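Acyl-coenzyme A oxidase 1 (Yarrowia lipolytica, PDB 5Y9D) catalyses the FAD-dependent oxidation of saturated acyl-CoAs to trans-2-enoyl-CoAs with release of hydrogen peroxide, in peroxisomal fatty acid beta-oxidation. Local coordinates at residues 222-226 with 227-231; 682-685 with 686-689. One frame throughout, in Å; residues are numbered along the deposited sequence.

Contact 1 of 2, residues 222-226 with 227-231; sequences KLIVH and GKDYG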
ATOM      1  N   LYS A 222     -28.352 -20.147  -7.630  1.00 27.05           N
ATOM      2  CA  LYS A 222     -28.925 -20.586  -8.888  1.00 27.34           C
ATOM      3  C   LYS A 222     -30.299 -21.140  -8.640  1.00 27.99           C
ATOM      4  O   LYS A 222     -30.484 -22.080  -7.860  1.00 26.74           O
ATOM      5  CB  LYS A 222     -28.036 -21.616  -9.571  1.00 28.42           C
ATOM      6  CG  LYS A 222     -26.738 -21.022 -10.065  1.00 30.24           C
ATOM      7  CD  LYS A 222     -27.027 -19.811 -10.945  1.00 33.63           C
ATOM      8  CE  LYS A 222     -25.800 -19.316 -11.670  1.00 36.09           C
ATOM      9  NZ  LYS A 222     -25.138 -20.439 -12.395  1.00 41.51           N
ATOM     10  N   LEU A 223     -31.267 -20.508  -9.293  1.00 29.40           N
ATOM     11  CA  LEU A 223     -32.668 -20.879  -9.199  1.00 28.21           C
ATOM     12  C   LEU A 223     -32.885 -22.131 -10.034  1.00 30.67           C
ATOM     13  O   LEU A 223     -32.774 -22.082 -11.274  1.00 27.55           O
ATOM     14  CB  LEU A 223     -33.483 -19.738  -9.771  1.00 28.57           C
ATOM     15  CG  LEU A 223     -34.952 -19.985 -10.010  1.00 27.44           C
ATOM     16  CD1 LEU A 223     -35.582 -20.264  -8.666  1.00 27.11           C
ATOM     17  CD2 LEU A 223     -35.531 -18.740 -10.673  1.00 27.31           C
ATOM     18  N   ILE A 224     -33.161 -23.263  -9.379  1.00 32.50           N
ATOM     19  CA  ILE A 224     -33.361 -24.488 -10.133  1.00 32.92           C
ATOM     20  C   ILE A 224     -34.814 -24.918 -10.058  1.00 32.26           C
ATOM     21  O   ILE A 224     -35.325 -25.115  -8.989  1.00 33.88           O
ATOM     22  CB  ILE A 224     -32.448 -25.655  -9.703  1.00 31.94           C
ATOM     23  CG1 ILE A 224     -31.034 -25.196  -9.334  1.00 33.04           C
ATOM     24  CG2 ILE A 224     -32.359 -26.680 -10.826  1.00 31.93           C
ATOM     25  CD1 ILE A 224     -30.273 -24.483 -10.425  1.00 34.78           C
ATOM     26  N   VAL A 225     -35.451 -25.067 -11.215  1.00 35.82           N
ATOM     27  CA  VAL A 225     -36.844 -25.536 -11.341  1.00 38.58           C
ATOM     28  C   VAL A 225     -36.884 -26.633 -12.413  1.00 42.00           C
ATOM     29  O   VAL A 225     -36.391 -26.443 -13.534  1.00 44.04           O
ATOM     30  CB  VAL A 225     -37.823 -24.396 -11.746  1.00 36.54           C
ATOM     31  CG1 VAL A 225     -39.274 -24.835 -11.559  1.00 38.93           C
ATOM     32  CG2 VAL A 225     -37.582 -23.131 -10.932  1.00 35.87           C
ATOM     33  N   HIS A 226     -37.447 -27.786 -12.060  1.00 48.33           N
ATOM     34  CA  HIS A 226     -37.554 -28.930 -12.982  1.00 49.66           C
ATOM     35  C   HIS A 226     -36.255 -29.255 -13.718  1.00 47.94           C
ATOM     36  O   HIS A 226     -36.262 -29.576 -14.917  1.00 47.77           O
ATOM     37  CB  HIS A 226     -38.657 -28.664 -13.995  1.00 55.47           C
ATOM     38  CG  HIS A 226     -39.981 -28.394 -13.365  1.00 58.88           C
ATOM     39  ND1 HIS A 226     -40.477 -29.165 -12.338  1.00 63.09           N
ATOM     40  CD2 HIS A 226     -40.912 -27.446 -13.613  1.00 63.26           C
ATOM     41  CE1 HIS A 226     -41.658 -28.699 -11.974  1.00 68.91           C
ATOM     42  NE2 HIS A 226     -41.946 -27.655 -12.730  1.00 68.08           N
ATOM     43  N   GLY A 227     -35.146 -29.161 -12.985  1.00 45.75           N
ATOM     44  CA  GLY A 227     -33.824 -29.523 -13.479  1.00 41.70           C
ATOM     45  C   GLY A 227     -33.162 -28.482 -14.342  1.00 42.94           C
ATOM     46  O   GLY A 227     -32.116 -28.741 -14.915  1.00 43.90           O
ATOM     47  N   LYS A 228     -33.764 -27.301 -14.451  1.00 46.05           N
ATOM     48  CA  LYS A 228     -33.201 -26.243 -15.276  1.00 44.06           C
ATOM     49  C   LYS A 228     -32.771 -25.052 -14.406  1.00 43.19           C
ATOM     50  O   LYS A 228     -33.534 -24.568 -13.557  1.00 37.58           O
ATOM     51  CB  LYS A 228     -34.204 -25.814 -16.358  1.00 47.32           C
ATOM     52  CG  LYS A 228     -33.940 -24.423 -16.946  1.00 49.66           C
ATOM     53  CD  LYS A 228     -34.168 -24.349 -18.442  1.00 51.43           C
ATOM     54  CE  LYS A 228     -34.628 -22.970 -18.905  1.00 49.92           C
ATOM     55  NZ  LYS A 228     -36.088 -23.031 -19.215  1.00 53.01           N
ATOM     56  N   ASP A 229     -31.538 -24.605 -14.657  1.00 42.15           N
ATOM     57  CA  ASP A 229     -30.942 -23.421 -14.039  1.00 39.30           C
ATOM     58  C   ASP A 229     -31.455 -22.145 -14.708  1.00 37.41           C
ATOM     59  O   ASP A 229     -31.112 -21.864 -15.851  1.00 37.18           O
ATOM     60  CB  ASP A 229     -29.422 -23.508 -14.190  1.00 38.81           C
ATOM     61  CG  ASP A 229     -28.671 -22.507 -13.332  1.00 41.27           C
ATOM     62  OD1 ASP A 229     -29.284 -21.505 -12.907  1.00 44.19           O
ATOM     63  OD2 ASP A 229     -27.452 -22.720 -13.103  1.00 41.06           O
ATOM     64  N   TYR A 230     -32.251 -21.360 -13.991  1.00 35.63           N
ATOM     65  CA  TYR A 230     -32.709 -20.079 -14.523  1.00 35.69           C
ATOM     66  C   TYR A 230     -31.793 -18.897 -14.217  1.00 35.77           C
ATOM     67  O   TYR A 230     -32.142 -17.731 -14.489  1.00 33.56           O
ATOM     68  CB  TYR A 230     -34.118 -19.794 -14.051  1.00 37.45           C
ATOM     69  CG  TYR A 230     -35.106 -20.638 -14.796  1.00 38.45           C
ATOM     70  CD1 TYR A 230     -35.632 -20.211 -16.019  1.00 38.32           C
ATOM     71  CD2 TYR A 230     -35.497 -21.883 -14.295  1.00 37.66           C
ATOM     72  CE1 TYR A 230     -36.548 -20.992 -16.710  1.00 38.39           C
ATOM     73  CE2 TYR A 230     -36.401 -22.668 -14.973  1.00 38.49           C
ATOM     74  CZ  TYR A 230     -36.918 -22.231 -16.182  1.00 38.42           C
ATOM     75  OH  TYR A 230     -37.806 -23.040 -16.846  1.00 38.24           O
ATOM     76  N   GLY A 231     -30.610 -19.197 -13.687  1.00 35.28           N
ATOM     77  CA  GLY A 231     -29.655 -18.173 -13.316  1.00 34.37           C
ATOM     78  C   GLY A 231     -29.676 -17.725 -11.862  1.00 32.10           C
ATOM     79  O   GLY A 231     -30.424 -18.219 -11.022  1.00 31.70           O
TER
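Tyr230 lays its ring across Val225 at about a right angle, with CE2 3.9 Å from Val225 CB, and its CB rests against CD2 of Leu223. These side chains line one side of a beta hairpin with a two-residue loop, in which strand 216-225 turns back into strand 228-238 through a type I' turn with His226 and Gly227 at its corners. Both corner residues have positive phi, as this turn requires. Val225 and Lys228 form the hydrogen-bonded pair that closes the loop: Val225 N donates to Lys228 O at 3.1 Å, and Lys228 N returns a bond to Val225 O. Two residues further from the turn, Tyr230 N donates to Leu223 O at 2.9 Å. On the other side of the hairpin, Ile224 sets its CD1 against CA and CG of Asp229. The carboxylate lies there because CG of Asp229 is anti to the backbone N (chi1 -167°), within reach of the bent Lys222 chain. Lys222 NZ forms a salt bridge with Asp229 OD2 at 3.3 Å, the hydrogen bond within it being weak, while the carbonyl of Lys178 is the stronger partner. Backbone hydrogen bonds of Lys222 and Ile224 with Ala184 join the hairpin to strand 183-187 in the mixed sheet of the middle domain. Asp229 OD1 closes an Asx turn, accepting from Gly231 N at 2.8 Å on the anti side, 32° out of the carboxylate plane.

Contact 2 of 2, residues 682-685 with 686-689; sequences PRPP and YYES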
ATOM      1  N   PRO A 682       9.023   0.690  34.059  1.00 37.97           N
ATOM      2  CA  PRO A 682      10.056   0.503  33.037  1.00 36.99           C
ATOM      3  C   PRO A 682      10.270  -0.970  32.625  1.00 36.71           C
ATOM      4  O   PRO A 682      11.091  -1.221  31.751  1.00 35.91           O
ATOM      5  CB  PRO A 682      11.286   1.000  33.753  1.00 37.52           C
ATOM      6  CG  PRO A 682      11.073   0.494  35.154  1.00 37.00           C
ATOM      7  CD  PRO A 682       9.607   0.710  35.414  1.00 36.31           C
ATOM      8  N   ARG A 683       9.593  -1.909  33.297  1.00 36.15           N
ATOM      9  CA  ARG A 683       9.638  -3.345  32.980  1.00 36.86           C
ATOM     10  C   ARG A 683       8.450  -3.717  32.127  1.00 37.86           C
ATOM     11  O   ARG A 683       7.396  -3.087  32.217  1.00 37.98           O
ATOM     12  CB  ARG A 683       9.472  -4.198  34.219  1.00 39.53           C
ATOM     13  CG  ARG A 683      10.658  -4.237  35.153  1.00 45.57           C
ATOM     14  CD  ARG A 683      10.241  -4.533  36.605  1.00 45.95           C
ATOM     15  NE  ARG A 683      10.969  -3.589  37.426  1.00 51.10           N
ATOM     16  CZ  ARG A 683      10.451  -2.554  38.071  1.00 52.09           C
ATOM     17  NH1 ARG A 683      11.269  -1.734  38.739  1.00 57.44           N
ATOM     18  NH2 ARG A 683       9.147  -2.341  38.073  1.00 50.31           N
ATOM     19  N   PRO A 684       8.598  -4.767  31.317  1.00 36.97           N
ATOM     20  CA  PRO A 684       7.452  -5.266  30.575  1.00 36.09           C
ATOM     21  C   PRO A 684       6.625  -6.271  31.393  1.00 32.42           C
ATOM     22  O   PRO A 684       7.096  -6.791  32.394  1.00 34.38           O
ATOM     23  CB  PRO A 684       8.102  -5.935  29.358  1.00 35.67           C
ATOM     24  CG  PRO A 684       9.411  -6.416  29.868  1.00 36.08           C
ATOM     25  CD  PRO A 684       9.858  -5.405  30.887  1.00 36.19           C
ATOM     26  N   PRO A 685       5.403  -6.553  30.961  1.00 29.73           N
ATOM     27  CA  PRO A 685       4.600  -7.592  31.648  1.00 30.97           C
ATOM     28  C   PRO A 685       5.267  -8.976  31.627  1.00 31.76           C
ATOM     29  O   PRO A 685       4.923  -9.818  32.411  1.00 34.05           O
ATOM     30  CB  PRO A 685       3.285  -7.657  30.827  1.00 28.71           C
ATOM     31  CG  PRO A 685       3.349  -6.539  29.819  1.00 29.40           C
ATOM     32  CD  PRO A 685       4.762  -6.038  29.740  1.00 29.73           C
ATOM     33  N   TYR A 686       6.169  -9.216  30.688  1.00 32.29           N
ATOM     34  CA  TYR A 686       6.889 -10.498  30.598  1.00 33.64           C
ATOM     35  C   TYR A 686       8.295 -10.382  31.234  1.00 34.05           C
ATOM     36  O   TYR A 686       9.195 -11.141  30.879  1.00 35.97           O
ATOM     37  CB  TYR A 686       6.996 -10.962  29.126  1.00 32.25           C
ATOM     38  CG  TYR A 686       7.335  -9.854  28.151  1.00 31.48           C
ATOM     39  CD1 TYR A 686       6.341  -9.070  27.567  1.00 31.89           C
ATOM     40  CD2 TYR A 686       8.652  -9.583  27.814  1.00 32.77           C
ATOM     41  CE1 TYR A 686       6.659  -8.050  26.670  1.00 31.34           C
ATOM     42  CE2 TYR A 686       8.976  -8.561  26.934  1.00 33.53           C
ATOM     43  CZ  TYR A 686       7.981  -7.796  26.372  1.00 31.30           C
ATOM     44  OH  TYR A 686       8.330  -6.781  25.520  1.00 33.96           O
ATOM     45  N   TYR A 687       8.487  -9.441  32.157  1.00 31.45           N
ATOM     46  CA  TYR A 687       9.777  -9.325  32.817  1.00 36.85           C
ATOM     47  C   TYR A 687      10.172 -10.612  33.554  1.00 38.53           C
ATOM     48  O   TYR A 687      11.168 -11.260  33.205  1.00 39.15           O
ATOM     49  CB  TYR A 687       9.815  -8.146  33.799  1.00 35.68           C
ATOM     50  CG  TYR A 687      11.168  -7.980  34.401  1.00 35.25           C
ATOM     51  CD1 TYR A 687      12.266  -7.702  33.600  1.00 34.93           C
ATOM     52  CD2 TYR A 687      11.369  -8.126  35.767  1.00 36.48           C
ATOM     53  CE1 TYR A 687      13.534  -7.572  34.146  1.00 36.31           C
ATOM     54  CE2 TYR A 687      12.631  -7.977  36.331  1.00 34.28           C
ATOM     55  CZ  TYR A 687      13.711  -7.698  35.522  1.00 35.74           C
ATOM     56  OH  TYR A 687      14.967  -7.563  36.078  1.00 35.09           O
ATOM     57  N   GLU A 688       9.364 -10.977  34.546  1.00 41.71           N
ATOM     58  CA  GLU A 688       9.657 -12.092  35.446  1.00 43.33           C
ATOM     59  C   GLU A 688       9.635 -13.425  34.739  1.00 42.55           C
ATOM     60  O   GLU A 688      10.408 -14.325  35.076  1.00 49.56           O
ATOM     61  CB  GLU A 688       8.684 -12.111  36.648  1.00 46.31           C
ATOM     62  CG  GLU A 688       9.007 -11.103  37.760  1.00 50.00           C
ATOM     63  CD  GLU A 688      10.239 -11.471  38.601  1.00 56.31           C
ATOM     64  OE1 GLU A 688      10.081 -12.089  39.682  1.00 67.06           O
ATOM     65  OE2 GLU A 688      11.378 -11.155  38.196  1.00 58.55           O
ATOM     66  N   SER A 689       8.769 -13.560  33.746  1.00 40.46           N
ATOM     67  CA  SER A 689       8.623 -14.835  33.056  1.00 38.72           C
ATOM     68  C   SER A 689       9.603 -15.045  31.860  1.00 40.42           C
ATOM     69  O   SER A 689       9.965 -16.195  31.548  1.00 40.56           O
ATOM     70  CB  SER A 689       7.155 -15.022  32.611  1.00 38.59           C
ATOM     71  OG  SER A 689       6.781 -14.195  31.505  1.00 36.93           O
TER
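Pro684 presses its CB onto the middle of one face of the Tyr686 ring, 3.6 Å from the centroid and 14° off the ring normal, a CH-pi contact of proline on tyrosine. CG of the same proline reaches the CE2 side of the ring, so the proline meets it through its CB-CG edge, the two crossing at about a right angle. Tyr686 folds back onto it because its CG stands between the backbone N and the carbonyl carbon (chi1 42°). A second CH-pi contact follows at Tyr687, where Arg683 CG sits 4.0 Å from the ring centroid, displaced toward the rim. The backbone makes a type I turn from Pro684 to Tyr687, closed by Tyr687 N to Pro684 O at 3.0 Å. Replacing Tyr686 with an alanine would probably leave the CB of Pro684 without its aromatic cover and Arg127 of the second subunit without its hydroxyl partner. Whereas Pro684 and both tyrosines are buried, the outer side is looser: Pro685 is exposed and merely runs alongside Tyr686, with Pro685 CD 4.1 Å from Tyr686 CD1. Arg683 NE is hydrogen-bonded to Asp244 O of the second subunit, and the ring of Tyr687 meets that of His245 of the same subunit. Tyr686 stands at the N-cap position of helix 687-695, and the turn leads the chain from the loop after helix 665-676 into that helix, against the second subunit.

Contacts 1 and 2 illustrate how two kinds of beta turn serve different ends: in contact 1 a type I' turn reverses a strand, in contact 2 a type I turn leads into a helix. Their centres lie 63 Å apart and their nearest atoms about 50 Å, so neither touches the other. The centre of contact 1, in the acyl-CoA dehydrogenase middle-domain range, lies about 35 Å from the centre of the chain; that of contact 2, in the C-terminal acyl-CoA oxidase range, about 43 Å. Both are away from the FAD pocket and from Glu464, the probable proton acceptor. Residues 222-231 meet no other protein chain of the assembly, whereas 682-689 pack against the second subunit.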